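Local coordinates for protein alpha-L-rhamnosidase (Aspergillus terreus, PDB 6GSZ) that probably hydrolyses terminal non-reducing alpha-L-rhamnose residues in alpha-L-rhamnosides, at residues T21-S26 with S70-G75; I43-A48 with P66-P71; R341-G346 with V386-P391; Q350-V355 with G405-T410. All coordinates share one frame; numbering follows the deposited sequence. Where two conformers were deposited one is given.

Interaction 1: residues T21-S26 with S70-G75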
loop_
_atom_site.group_PDB
_atom_site.type_symbol
_atom_site.label_atom_id
_atom_site.label_comp_id
_atom_site.label_asym_id
_atom_site.label_seq_id
_atom_site.Cartn_x
_atom_site.Cartn_y
_atom_site.Cartn_z
ATOM N N THR A 21 5.384 20.881 12.067
ATOM C CA THR A 21 5.520 21.618 13.337
ATOM C C THR A 21 4.141 22.022 13.877
ATOM O O THR A 21 4.042 22.356 15.077
ATOM C CB THR A 21 6.346 22.883 13.143
ATOM O OG1 THR A 21 5.707 23.731 12.193
ATOM C CG2 THR A 21 7.749 22.546 12.708
ATOM N N GLN A 22 3.104 21.957 13.025
ATOM C CA GLN A 22 1.709 22.264 13.433
ATOM C C GLN A 22 0.851 21.086 12.972
ATOM O O GLN A 22 -0.053 21.241 12.137
ATOM C CB GLN A 22 1.247 23.604 12.850
ATOM C CG GLN A 22 2.084 24.789 13.307
ATOM C CD GLN A 22 1.694 26.074 12.628
ATOM O OE1 GLN A 22 0.807 26.770 13.074
ATOM N NE2 GLN A 22 2.290 26.341 11.504
ATOM N N PRO A 23 1.081 19.863 13.485
ATOM C CA PRO A 23 0.377 18.680 12.984
ATOM C C PRO A 23 -1.107 18.751 13.336
ATOM O O PRO A 23 -1.464 19.090 14.487
ATOM C CB PRO A 23 1.055 17.521 13.721
ATOM C CG PRO A 23 1.576 18.148 14.972
ATOM C CD PRO A 23 2.052 19.523 14.537
ATOM N N ARG A 24 -1.959 18.362 12.378
ATOM C CA ARG A 24 -3.393 18.274 12.641
ATOM C C ARG A 24 -3.656 17.061 13.527
ATOM O O ARG A 24 -2.890 16.091 13.521
ATOM C CB ARG A 24 -4.152 18.220 11.306
ATOM C CG ARG A 24 -4.009 19.511 10.494
ATOM C CD ARG A 24 -4.574 19.369 9.110
ATOM N NE ARG A 24 -3.826 18.409 8.332
ATOM C CZ ARG A 24 -4.274 17.785 7.255
ATOM N NH1 ARG A 24 -5.497 18.054 6.805
ATOM N NH2 ARG A 24 -3.528 16.871 6.624
ATOM N N VAL A 25 -4.786 17.119 14.253
ATOM C CA VAL A 25 -5.137 16.159 15.271
ATOM C C VAL A 25 -6.470 15.517 14.897
ATOM O O VAL A 25 -7.402 16.199 14.480
ATOM C CB VAL A 25 -5.200 16.815 16.670
ATOM C CG1 VAL A 25 -5.362 15.765 17.750
ATOM C CG2 VAL A 25 -3.980 17.705 16.910
ATOM N N SER A 26 -6.588 14.228 15.149
ATOM C CA SER A 26 -7.819 13.456 14.947
ATOM C C SER A 26 -8.041 12.511 16.126
ATOM O O SER A 26 -7.081 12.034 16.713
ATOM C CB SER A 26 -7.772 12.624 13.684
ATOM O OG SER A 26 -7.485 13.394 12.537
ATOM N N SER A 70 1.581 26.605 20.134
ATOM C CA SER A 70 2.628 27.178 19.312
ATOM C C SER A 70 3.315 26.044 18.534
ATOM O O SER A 70 3.264 24.879 18.927
ATOM C CB SER A 70 3.631 27.930 20.150
ATOM O OG SER A 70 4.091 27.087 21.173
ATOM N N PRO A 71 3.919 26.356 17.387
ATOM C CA PRO A 71 4.627 25.330 16.595
ATOM C C PRO A 71 5.689 24.570 17.390
ATOM O O PRO A 71 6.373 25.147 18.238
ATOM C CB PRO A 71 5.256 26.116 15.445
ATOM C CG PRO A 71 4.418 27.382 15.352
ATOM C CD PRO A 71 4.011 27.692 16.776
ATOM N N LEU A 72 5.739 23.267 17.173
ATOM C CA LEU A 72 6.787 22.436 17.761
ATOM C C LEU A 72 8.118 22.677 17.037
ATOM O O LEU A 72 8.175 22.866 15.843
ATOM C CB LEU A 72 6.382 20.964 17.670
ATOM C CG LEU A 72 5.128 20.586 18.452
ATOM C CD1 LEU A 72 4.579 19.263 17.973
ATOM C CD2 LEU A 72 5.420 20.542 19.940
ATOM N N GLN A 73 9.186 22.692 17.824
ATOM C CA GLN A 73 10.556 22.788 17.273
ATOM C C GLN A 73 11.096 21.389 16.899
ATOM O O GLN A 73 10.630 20.351 17.395
ATOM C CB GLN A 73 11.416 23.507 18.325
ATOM C CG GLN A 73 10.967 24.943 18.559
ATOM C CD GLN A 73 11.876 25.699 19.494
ATOM O OE1 GLN A 73 13.054 25.407 19.599
ATOM N NE2 GLN A 73 11.333 26.683 20.177
ATOM N N SER A 74 12.204 21.368 16.143
ATOM C CA SER A 74 12.911 20.128 15.840
ATOM C C SER A 74 13.296 19.432 17.146
ATOM O O SER A 74 13.902 20.074 18.045
ATOM C CB SER A 74 14.151 20.459 15.028
ATOM O OG SER A 74 14.942 19.281 14.869
ATOM N N GLY A 75 12.965 18.141 17.268
ATOM C CA GLY A 75 13.306 17.379 18.456
ATOM C C GLY A 75 12.484 17.693 19.696
ATOM O O GLY A 75 12.760 17.135 20.770
#
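Thr21 and Gln22 present themselves to Pro71 and Leu72 through their first torsions. In Thr21 the hydroxyl OG1 sits between the backbone N and the carbonyl carbon (chi1 60°), and this turns the methyl CG2 beside the backbone N, where it comes within 3.2 Å of Leu72 O. In Gln22 the side chain leaves beside its own N (chi1 -61°) and runs on extended, so that CG comes alongside the Pro71 ring, 4.0 Å from Pro71 CG, the two groups pointing the same way. The amide carbon CD of Gln22 lies against the same ring.

The one hydrogen bond across the contact is made by main-chain atoms. Leu72 N donates to Thr21 O at 2.8 Å with an N-H...O angle of 161°, and the donor lies in the carbonyl plane, on a lone pair. The same Thr21 O also receives a CA-H...O approach from Pro71 CA at 3.4 Å, so neighbouring residues of the loop converge on one acceptor. Deeper in, Pro23 CD meets Leu72 CD1 at 4.3 Å, an apolar touch between two buried residues. Both lean on Val101 of strand 99-103, while Pro23 also reaches Phe9 of strand 3-9.

These segments belong to the Rha78A-like N-terminal immunoglobulin domain: the approach to strand 25-30 is pinned to the loop that leads into strand 78-86. The single N-H...O bond, which is independent of side-chain identity, sets where the two backbones meet, and side-chain carbon contacts pack round it, with the glutamine and proline adding an outer cover.

Interaction 2: residues I43-A48 with P66-P71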
loop_
_atom_site.group_PDB
_atom_site.type_symbol
_atom_site.label_atom_id
_atom_site.label_comp_id
_atom_site.label_asym_id
_atom_site.label_seq_id
_atom_site.Cartn_x
_atom_site.Cartn_y
_atom_site.Cartn_z
ATOM N N ILE A 43 -8.193 20.015 23.884
ATOM C CA ILE A 43 -6.872 19.396 23.648
ATOM C C ILE A 43 -5.922 19.931 24.725
ATOM O O ILE A 43 -5.718 21.133 24.836
ATOM C CB ILE A 43 -6.326 19.696 22.246
ATOM C CG1 ILE A 43 -7.272 19.238 21.150
ATOM C CG2 ILE A 43 -4.950 19.038 22.106
ATOM C CD1 ILE A 43 -6.861 19.575 19.722
ATOM N N GLU A 44 -5.351 18.999 25.490
ATOM C CA GLU A 44 -4.319 19.276 26.504
ATOM C C GLU A 44 -2.953 19.049 25.858
ATOM O O GLU A 44 -2.691 17.964 25.328
ATOM C CB GLU A 44 -4.512 18.349 27.701
ATOM C CG GLU A 44 -3.522 18.583 28.843
ATOM C CD GLU A 44 -3.594 17.438 29.836
ATOM O OE1 GLU A 44 -4.183 17.629 30.925
ATOM O OE2 GLU A 44 -3.148 16.326 29.470
ATOM N N VAL A 45 -2.120 20.078 25.908
ATOM C CA VAL A 45 -0.757 19.991 25.427
ATOM C C VAL A 45 0.218 20.253 26.579
ATOM O O VAL A 45 0.230 21.351 27.160
ATOM C CB VAL A 45 -0.524 20.980 24.275
ATOM C CG1 VAL A 45 0.895 20.848 23.716
ATOM C CG2 VAL A 45 -1.581 20.811 23.190
ATOM N N LYS A 46 1.052 19.243 26.870
ATOM C CA LYS A 46 2.064 19.335 27.961
ATOM C C LYS A 46 3.470 19.405 27.360
ATOM O O LYS A 46 3.819 18.525 26.569
ATOM C CB LYS A 46 1.906 18.153 28.932
ATOM C CG LYS A 46 2.912 18.095 30.070
ATOM C CD LYS A 46 2.747 19.198 31.082
ATOM C CE LYS A 46 3.709 19.069 32.247
ATOM N NZ LYS A 46 5.048 19.594 31.901
ATOM N N ARG A 47 4.247 20.428 27.720
ATOM C CA ARG A 47 5.633 20.582 27.372
ATOM C C ARG A 47 6.432 20.444 28.657
ATOM O O ARG A 47 5.982 20.959 29.659
ATOM C CB ARG A 47 5.848 21.977 26.783
ATOM C CG ARG A 47 5.648 21.991 25.293
ATOM C CD ARG A 47 5.926 23.370 24.704
ATOM N NE ARG A 47 5.852 23.321 23.249
ATOM C CZ ARG A 47 4.810 23.682 22.538
ATOM N NH1 ARG A 47 3.615 23.786 23.113
ATOM N NH2 ARG A 47 4.968 23.978 21.269
ATOM N N ALA A 48 7.565 19.729 28.589
ATOM C CA ALA A 48 8.413 19.532 29.756
ATOM C C ALA A 48 8.649 20.910 30.413
ATOM O O ALA A 48 8.919 21.935 29.630
ATOM C CB ALA A 48 9.689 18.813 29.338
ATOM N N PRO A 66 -7.031 21.684 13.698
ATOM C CA PRO A 66 -5.747 22.348 13.820
ATOM C C PRO A 66 -4.945 22.043 15.084
ATOM O O PRO A 66 -5.485 21.730 16.133
ATOM C CB PRO A 66 -6.097 23.838 13.790
ATOM C CG PRO A 66 -7.471 23.890 13.161
ATOM C CD PRO A 66 -8.152 22.627 13.663
ATOM N N TRP A 67 -3.611 22.021 14.907
ATOM C CA TRP A 67 -2.736 22.050 16.078
ATOM C C TRP A 67 -3.055 23.306 16.888
ATOM O O TRP A 67 -3.045 24.384 16.318
ATOM C CB TRP A 67 -1.289 22.057 15.597
ATOM C CG TRP A 67 -0.284 22.145 16.707
ATOM C CD1 TRP A 67 0.511 23.224 17.017
ATOM C CD2 TRP A 67 0.011 21.123 17.668
ATOM N NE1 TRP A 67 1.276 22.939 18.121
ATOM C CE2 TRP A 67 1.001 21.659 18.530
ATOM C CE3 TRP A 67 -0.475 19.834 17.891
ATOM C CZ2 TRP A 67 1.488 20.931 19.609
ATOM C CZ3 TRP A 67 0.025 19.118 18.951
ATOM C CH2 TRP A 67 0.992 19.667 19.801
ATOM N N PRO A 68 -3.364 23.188 18.180
ATOM C CA PRO A 68 -3.833 24.362 18.934
ATOM C C PRO A 68 -2.772 25.196 19.653
ATOM O O PRO A 68 -3.045 26.240 20.185
ATOM C CB PRO A 68 -4.742 23.716 19.996
ATOM C CG PRO A 68 -4.047 22.387 20.274
ATOM C CD PRO A 68 -3.565 21.924 18.908
ATOM N N SER A 69 -1.537 24.700 19.687
ATOM C CA SER A 69 -0.483 25.338 20.500
ATOM C C SER A 69 0.498 26.067 19.561
ATOM O O SER A 69 0.270 26.207 18.344
ATOM C CB SER A 69 0.156 24.274 21.395
ATOM O OG SER A 69 1.189 24.783 22.236
ATOM N N SER A 70 1.581 26.605 20.134
ATOM C CA SER A 70 2.628 27.178 19.312
ATOM C C SER A 70 3.315 26.044 18.534
ATOM O O SER A 70 3.264 24.879 18.927
ATOM C CB SER A 70 3.631 27.930 20.150
ATOM O OG SER A 70 4.091 27.087 21.173
ATOM N N PRO A 71 3.919 26.356 17.387
ATOM C CA PRO A 71 4.627 25.330 16.595
ATOM C C PRO A 71 5.689 24.570 17.390
ATOM O O PRO A 71 6.373 25.147 18.238
ATOM C CB PRO A 71 5.256 26.116 15.445
ATOM C CG PRO A 71 4.418 27.382 15.352
ATOM C CD PRO A 71 4.011 27.692 16.776
HETATM O O HOH W 1 7.269 24.874 20.621
#
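Ile43 and Val45, on strand 38-46, close against Pro68 and Trp67 in the tightly packed half of this contact. Ile43 CG2 lies 3.9 Å from Pro68 CG, the two side chains crossing at about a right angle, and CD1 of the same isoleucine reaches that ring as well. Val45 divides its branches: CG2 goes to Pro68 CG at 4.1 Å, while CG1, anti to the backbone N (chi1 -177°), comes obliquely to Trp67 CH2, also at 4.1 Å. Every touch here is carbon on carbon, and Ile43, Val45 and Trp67 are all buried.

In the N-terminal immunoglobulin domain, strand 38-46 is an inner strand of a five-stranded sheet, and the loop between strands 53-58 and 78-86 folds back over it. Val80 touches Ile43 and Trp67, and Phe55 touches Val45 and Pro68, so both neighbouring strands help to enclose this apolar patch.

Toward the exposed Ser70 and Pro71 the contact turns polar and hydrated. The Arg47 guanidinium approaches edge-on: NH1 donates to Ser69 OG at 2.8 Å, and NH2 to Ser70 O at 3.0 Å, with both acceptors close to the guanidinium plane. Ser70 O is gripped twice, since Trp67 NE1 donates to it at 2.9 Å (N-H...O angle 165°); the two donors arrive from opposite faces of the carbonyl plane. Beyond the direct bonds, a water 2.6 Å from both Arg47 NH2 and Pro71 O accepts from the first and donates to the second. The remaining nitrogen, Arg47 NE, forms a salt bridge with Glu76, which helps to fix the rotation of the guanidinium group.

Interaction 3: residues R341-G346 with V386-P391; sequences RIRVKG and VQEWEP
Ile342 and Val344 pair with Trp389 and Gln387 in antiparallel fashion, the strand axes 4.8 Å apart and 171° between their directions, with four backbone hydrogen bonds in the two hydrogen-bonded pairs. Between these, the non-hydrogen-bonded pair Arg343-Glu388 brings its CA atoms to 4.5 Å.

On the buried face, CG1 of Ile342 lies between the backbone N and the carbonyl carbon (chi1 68°), and CD1 meets Trp389 CE3 at 3.8 Å, obliquely to the ring. Gln387 NE2 donates to Ser271 OG and OE1 accepts from Ser382 N; a water held by Gly346 N probably also donates to OE1.

Glu388 OE2 lies over one face of the Arg343 guanidinium, 2.8 Å from Arg343 NE, the two planes 5° apart. Both residues have second conformers, so this salt bridge may be only partly populated. Arg341 CZ lies 3.5 Å above the Arg343 guanidinium plane, over its centre. Glu390 OE2 runs along the aliphatic part of Arg341, while its own salt bridge goes to Arg311.

Within this chain, strand 387-389 is outermost, beside 339-344, in a four-stranded antiparallel sheet of the concanavalin-like domain; Ile342, Val344 and Trp389 line its largely buried face beside the hydrogen-bonded Gln387 amide, Arg343 and Glu388 its charged one.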
loop_
_atom_site.group_PDB
_atom_site.type_symbol
_atom_site.label_atom_id
_atom_site.label_comp_id
_atom_site.label_asym_id
_atom_site.label_seq_id
_atom_site.Cartn_x
_atom_site.Cartn_y
_atom_site.Cartn_z
ATOM N N ARG A 341 12.666 -17.402 8.221
ATOM C CA ARG A 341 13.502 -17.412 9.427
ATOM C C ARG A 341 13.838 -18.869 9.720
ATOM O O ARG A 341 12.942 -19.722 9.755
ATOM C CB ARG A 341 12.761 -16.820 10.638
ATOM C CG ARG A 341 13.589 -16.850 11.931
ATOM C CD ARG A 341 12.841 -16.402 13.166
ATOM N NE ARG A 341 11.902 -17.419 13.612
ATOM C CZ ARG A 341 10.861 -17.212 14.436
ATOM N NH1 ARG A 341 10.087 -18.226 14.799
ATOM N NH2 ARG A 341 10.602 -15.993 14.889
ATOM N N ILE A 342 15.133 -19.156 9.883
ATOM C CA ILE A 342 15.593 -20.526 10.112
ATOM C C ILE A 342 16.292 -20.567 11.468
ATOM O O ILE A 342 16.837 -19.548 11.919
ATOM C CB ILE A 342 16.515 -21.039 8.981
ATOM C CG1 ILE A 342 17.868 -20.317 8.920
ATOM C CG2 ILE A 342 15.755 -21.025 7.662
ATOM C CD1 ILE A 342 18.785 -20.767 7.802
ATOM N N ARG A 343 16.202 -21.745 12.106
ATOM C CA ARG A 343 16.918 -22.050 13.307
ATOM C C ARG A 343 17.521 -23.436 13.113
ATOM O O ARG A 343 16.781 -24.420 13.038
ATOM C CB ARG A 343 15.968 -21.997 14.507
ATOM C CG ARG A 343 15.437 -20.599 14.791
ATOM C CD ARG A 343 14.227 -20.485 15.690
ATOM N NE ARG A 343 13.908 -19.094 16.022
ATOM C CZ ARG A 343 12.968 -18.735 16.896
ATOM N NH1 ARG A 343 12.134 -19.647 17.368
ATOM N NH2 ARG A 343 12.877 -17.482 17.310
ATOM N N VAL A 344 18.846 -23.497 12.970
ATOM C CA VAL A 344 19.436 -24.677 12.397
ATOM C C VAL A 344 20.874 -24.823 12.897
ATOM O O VAL A 344 21.574 -23.844 13.068
ATOM C CB VAL A 344 19.390 -24.594 10.859
ATOM C CG1 VAL A 344 20.152 -23.376 10.328
ATOM C CG2 VAL A 344 19.880 -25.877 10.201
ATOM N N LYS A 345 21.301 -26.081 13.068
ATOM C CA LYS A 345 22.689 -26.436 13.351
ATOM C C LYS A 345 23.177 -27.382 12.251
ATOM O O LYS A 345 22.476 -28.284 11.819
ATOM C CB LYS A 345 22.837 -27.119 14.722
ATOM C CG LYS A 345 24.231 -27.678 14.974
ATOM C CD LYS A 345 24.536 -27.971 16.415
ATOM C CE LYS A 345 26.030 -28.168 16.613
ATOM N NZ LYS A 345 26.339 -28.868 17.874
ATOM N N GLY A 346 24.410 -27.202 11.807
ATOM C CA GLY A 346 24.924 -28.106 10.819
ATOM C C GLY A 346 26.414 -27.917 10.612
ATOM O O GLY A 346 27.020 -27.048 11.235
ATOM N N VAL A 386 23.484 -23.879 17.287
ATOM C CA VAL A 386 22.255 -23.564 16.614
ATOM C C VAL A 386 22.318 -22.106 16.145
ATOM O O VAL A 386 22.599 -21.210 16.918
ATOM C CB VAL A 386 21.054 -23.780 17.533
ATOM C CG1 VAL A 386 19.755 -23.334 16.863
ATOM C CG2 VAL A 386 20.972 -25.234 17.958
ATOM N N GLN A 387 22.040 -21.887 14.871
ATOM C CA GLN A 387 22.121 -20.536 14.296
ATOM C C GLN A 387 20.705 -20.083 13.916
ATOM O O GLN A 387 19.908 -20.890 13.529
ATOM C CB GLN A 387 23.021 -20.564 13.066
ATOM C CG GLN A 387 24.433 -21.066 13.373
ATOM C CD GLN A 387 25.293 -21.097 12.134
ATOM O OE1 GLN A 387 25.547 -22.173 11.569
ATOM N NE2 GLN A 387 25.712 -19.916 11.682
ATOM N N GLU A 388 20.426 -18.780 14.058
ATOM C CA GLU A 388 19.191 -18.207 13.590
ATOM C C GLU A 388 19.508 -17.172 12.510
ATOM O O GLU A 388 20.445 -16.374 12.660
ATOM C CB GLU A 388 18.428 -17.571 14.735
ATOM C CG GLU A 388 17.970 -18.582 15.749
ATOM C CD GLU A 388 17.055 -18.021 16.811
ATOM O OE1 GLU A 388 17.101 -16.801 17.043
ATOM O OE2 GLU A 388 16.292 -18.804 17.381
ATOM N N TRP A 389 18.718 -17.194 11.434
ATOM C CA TRP A 389 18.968 -16.290 10.305
ATOM C C TRP A 389 17.655 -15.906 9.650
ATOM O O TRP A 389 16.759 -16.725 9.465
ATOM C CB TRP A 389 19.936 -16.937 9.315
ATOM C CG TRP A 389 20.136 -16.213 8.014
ATOM C CD1 TRP A 389 21.030 -15.214 7.763
ATOM C CD2 TRP A 389 19.420 -16.418 6.789
ATOM N NE1 TRP A 389 20.947 -14.808 6.457
ATOM C CE2 TRP A 389 19.947 -15.517 5.842
ATOM C CE3 TRP A 389 18.340 -17.232 6.417
ATOM C CZ2 TRP A 389 19.476 -15.471 4.535
ATOM C CZ3 TRP A 389 17.872 -17.180 5.123
ATOM C CH2 TRP A 389 18.437 -16.308 4.198
ATOM N N GLU A 390 17.667 -14.651 9.202
ATOM C CA GLU A 390 16.739 -14.110 8.231
ATOM C C GLU A 390 17.574 -13.246 7.295
ATOM O O GLU A 390 18.554 -12.626 7.751
ATOM C CB GLU A 390 15.660 -13.202 8.847
ATOM C CG GLU A 390 14.675 -13.917 9.734
ATOM C CD GLU A 390 13.651 -13.030 10.445
ATOM O OE1 GLU A 390 13.292 -11.918 9.940
ATOM O OE2 GLU A 390 13.189 -13.486 11.501
ATOM N N PRO A 391 17.213 -13.148 6.002
ATOM C CA PRO A 391 17.923 -12.227 5.119
ATOM C C PRO A 391 17.660 -10.784 5.538
ATOM O O PRO A 391 16.646 -10.492 6.218
ATOM C CB PRO A 391 17.383 -12.542 3.727
ATOM C CG PRO A 391 15.982 -13.091 4.020
ATOM C CD PRO A 391 16.079 -13.823 5.349
HETATM O O HOH W 2 25.719 -24.573 12.867
#

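Interaction 4: residues Q350-V355 with G405-T410; sequences QTIRFV and GWPADT
Phe354 and Trp406 meet edge to edge, Phe354 CZ lying 4.1 Å from Trp406 CZ3 and each atom near the plane of the other ring. One face of the indole carries Pro407 CD, 3.5 Å above the plane and offset toward the rim. At the pyrrole edge Trp406 NE1 donates to Thr410 O at 2.8 Å, the oxygen near the ring plane, which ties the indole across the type I turn from Pro407 to Thr410. Ile352 fills the angle between ring and proline: CG2 comes obliquely to Trp406 CE3 at 4.0 Å, and CD1 meets Pro407 CD at 3.7 Å, Ile352 and Pro407 lying roughly perpendicular.

The Gln350 amide supplies the polar part. CG is anti to the backbone N (chi1 -178°), and the extended chain brings NE2 to Gly405 O at 2.9 Å, with an N-H...O angle of 169°. That oxygen is in the amide plane, although NE2 stands 46° out of the carbonyl plane. Having no side chain, Gly405 can bring CA to 3.7 Å from Thr351 O.

Between residues 350-355 and 405-410 the backbones share no hydrogen bond: the pairing of strand 351-361 with 400-404 gives way here to apolar contacts and one nearly straight amide bond.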
loop_
_atom_site.group_PDB
_atom_site.type_symbol
_atom_site.label_atom_id
_atom_site.label_comp_id
_atom_site.label_asym_id
_atom_site.label_seq_id
_atom_site.Cartn_x
_atom_site.Cartn_y
_atom_site.Cartn_z
ATOM N N GLN A 350 28.964 -26.023 5.159
ATOM C CA GLN A 350 27.839 -26.557 4.392
ATOM C C GLN A 350 26.838 -25.440 4.076
ATOM O O GLN A 350 26.428 -24.678 4.970
ATOM C CB GLN A 350 27.151 -27.677 5.164
ATOM C CG GLN A 350 25.993 -28.294 4.390
ATOM C CD GLN A 350 25.668 -29.662 4.899
ATOM O OE1 GLN A 350 26.573 -30.401 5.283
ATOM N NE2 GLN A 350 24.392 -30.026 4.875
ATOM N N THR A 351 26.428 -25.368 2.808
ATOM C CA THR A 351 25.518 -24.349 2.342
ATOM C C THR A 351 24.118 -24.932 2.110
ATOM O O THR A 351 23.939 -25.930 1.395
ATOM C CB THR A 351 26.051 -23.698 1.054
ATOM O OG1 THR A 351 27.378 -23.231 1.290
ATOM C CG2 THR A 351 25.179 -22.562 0.540
ATOM N N ILE A 352 23.119 -24.246 2.679
ATOM C CA ILE A 352 21.721 -24.494 2.415
ATOM C C ILE A 352 21.223 -23.488 1.369
ATOM O O ILE A 352 21.488 -22.294 1.497
ATOM C CB ILE A 352 20.886 -24.342 3.702
ATOM C CG1 ILE A 352 21.574 -24.907 4.944
ATOM C CG2 ILE A 352 19.498 -24.915 3.492
ATOM C CD1 ILE A 352 20.784 -24.717 6.230
ATOM N N ARG A 353 20.455 -23.987 0.394
ATOM C CA ARG A 353 19.864 -23.155 -0.640
ATOM C C ARG A 353 18.338 -23.209 -0.520
ATOM O O ARG A 353 17.761 -24.302 -0.292
ATOM C CB ARG A 353 20.290 -23.634 -2.030
ATOM C CG ARG A 353 19.835 -22.729 -3.165
ATOM C CD ARG A 353 20.206 -23.227 -4.544
ATOM N NE ARG A 353 19.481 -24.444 -4.864
ATOM C CZ ARG A 353 19.704 -25.192 -5.933
ATOM N NH1 ARG A 353 20.614 -24.825 -6.823
ATOM N NH2 ARG A 353 18.985 -26.289 -6.126
ATOM N N PHE A 354 17.725 -22.019 -0.677
ATOM C CA PHE A 354 16.270 -21.845 -0.592
ATOM C C PHE A 354 15.776 -21.176 -1.865
ATOM O O PHE A 354 16.152 -20.035 -2.126
ATOM C CB PHE A 354 15.922 -20.980 0.616
ATOM C CG PHE A 354 16.436 -21.467 1.944
ATOM C CD1 PHE A 354 15.730 -22.373 2.693
ATOM C CD2 PHE A 354 17.668 -21.052 2.435
ATOM C CE1 PHE A 354 16.203 -22.819 3.914
ATOM C CE2 PHE A 354 18.118 -21.471 3.672
ATOM C CZ PHE A 354 17.404 -22.373 4.396
ATOM N N VAL A 355 15.008 -21.922 -2.679
ATOM C CA VAL A 355 14.486 -21.398 -3.930
ATOM C C VAL A 355 12.978 -21.176 -3.754
ATOM O O VAL A 355 12.235 -22.155 -3.535
ATOM C CB VAL A 355 14.782 -22.350 -5.113
ATOM C CG1 VAL A 355 14.175 -21.858 -6.411
ATOM C CG2 VAL A 355 16.284 -22.560 -5.308
ATOM N N GLY A 405 20.574 -28.999 0.652
ATOM C CA GLY A 405 21.690 -28.889 1.580
ATOM C C GLY A 405 21.286 -28.757 3.035
ATOM O O GLY A 405 22.128 -28.459 3.881
ATOM N N TRP A 406 19.991 -28.908 3.355
ATOM C CA TRP A 406 19.556 -28.832 4.750
ATOM C C TRP A 406 20.247 -29.920 5.560
ATOM O O TRP A 406 20.293 -31.070 5.128
ATOM C CB TRP A 406 18.025 -28.916 4.866
ATOM C CG TRP A 406 17.546 -28.714 6.268
ATOM C CD1 TRP A 406 17.451 -29.656 7.248
ATOM C CD2 TRP A 406 17.160 -27.457 6.867
ATOM N NE1 TRP A 406 17.005 -29.090 8.408
ATOM C CE2 TRP A 406 16.817 -27.735 8.205
ATOM C CE3 TRP A 406 17.054 -26.143 6.397
ATOM C CZ2 TRP A 406 16.371 -26.749 9.073
ATOM C CZ3 TRP A 406 16.628 -25.162 7.261
ATOM C CH2 TRP A 406 16.303 -25.459 8.586
ATOM N N PRO A 407 20.834 -29.593 6.730
ATOM C CA PRO A 407 21.638 -30.563 7.464
ATOM C C PRO A 407 20.803 -31.631 8.181
ATOM O O PRO A 407 19.741 -31.358 8.750
ATOM C CB PRO A 407 22.444 -29.707 8.454
ATOM C CG PRO A 407 21.594 -28.475 8.667
ATOM C CD PRO A 407 20.828 -28.273 7.380
ATOM N N ALA A 408 21.315 -32.855 8.122
ATOM C CA ALA A 408 20.762 -33.991 8.842
ATOM C C ALA A 408 20.677 -33.699 10.352
ATOM O O ALA A 408 19.783 -34.215 11.036
ATOM C CB ALA A 408 21.620 -35.191 8.541
ATOM N N ASP A 409 21.593 -32.861 10.868
ATOM C CA ASP A 409 21.678 -32.550 12.312
ATOM C C ASP A 409 20.383 -31.909 12.844
ATOM O O ASP A 409 20.107 -32.027 14.030
ATOM C CB ASP A 409 22.831 -31.588 12.631
ATOM C CG ASP A 409 24.191 -32.017 12.063
ATOM O OD1 ASP A 409 24.888 -32.848 12.825
ATOM O OD2 ASP A 409 24.488 -31.684 10.860
ATOM N N THR A 410 19.628 -31.187 11.999
ATOM C CA THR A 410 18.415 -30.499 12.425
ATOM C C THR A 410 17.212 -31.018 11.630
ATOM O O THR A 410 17.216 -31.056 10.395
ATOM C CB THR A 410 18.533 -28.982 12.226
ATOM O OG1 THR A 410 19.649 -28.466 12.972
ATOM C CG2 THR A 410 17.287 -28.249 12.676
HETATM O O HOH W 3 24.232 -32.719 6.790
#

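Interactions 1 and 2 share Ser70 and Pro71 and hold one loop of the immunoglobulin domain, Leu72 packing on both Trp67 and Arg47. Interactions 3 and 4 adjoin in the concanavalin-like domain, where Val344 packs on Pro407 and Lys345 N probably bonds to Thr410 OG1. Each has a buried part (Pro23 and Leu72; Ile43, Val45 and Trp67; Ile342, Val344 and Trp389; Ile352 and Phe354). Exposed residues border the first three (Gln22 and Pro71; Ser70; Val386 and Glu388), but none touches in interaction 4. Interaction 3 alone pairs strand with strand; the others fasten loops, by one backbone bond (1), an arginine beside an Ile/Val-Pro/Trp patch (2) or a glutamine amide beside Ile, Phe, Trp and Pro (4).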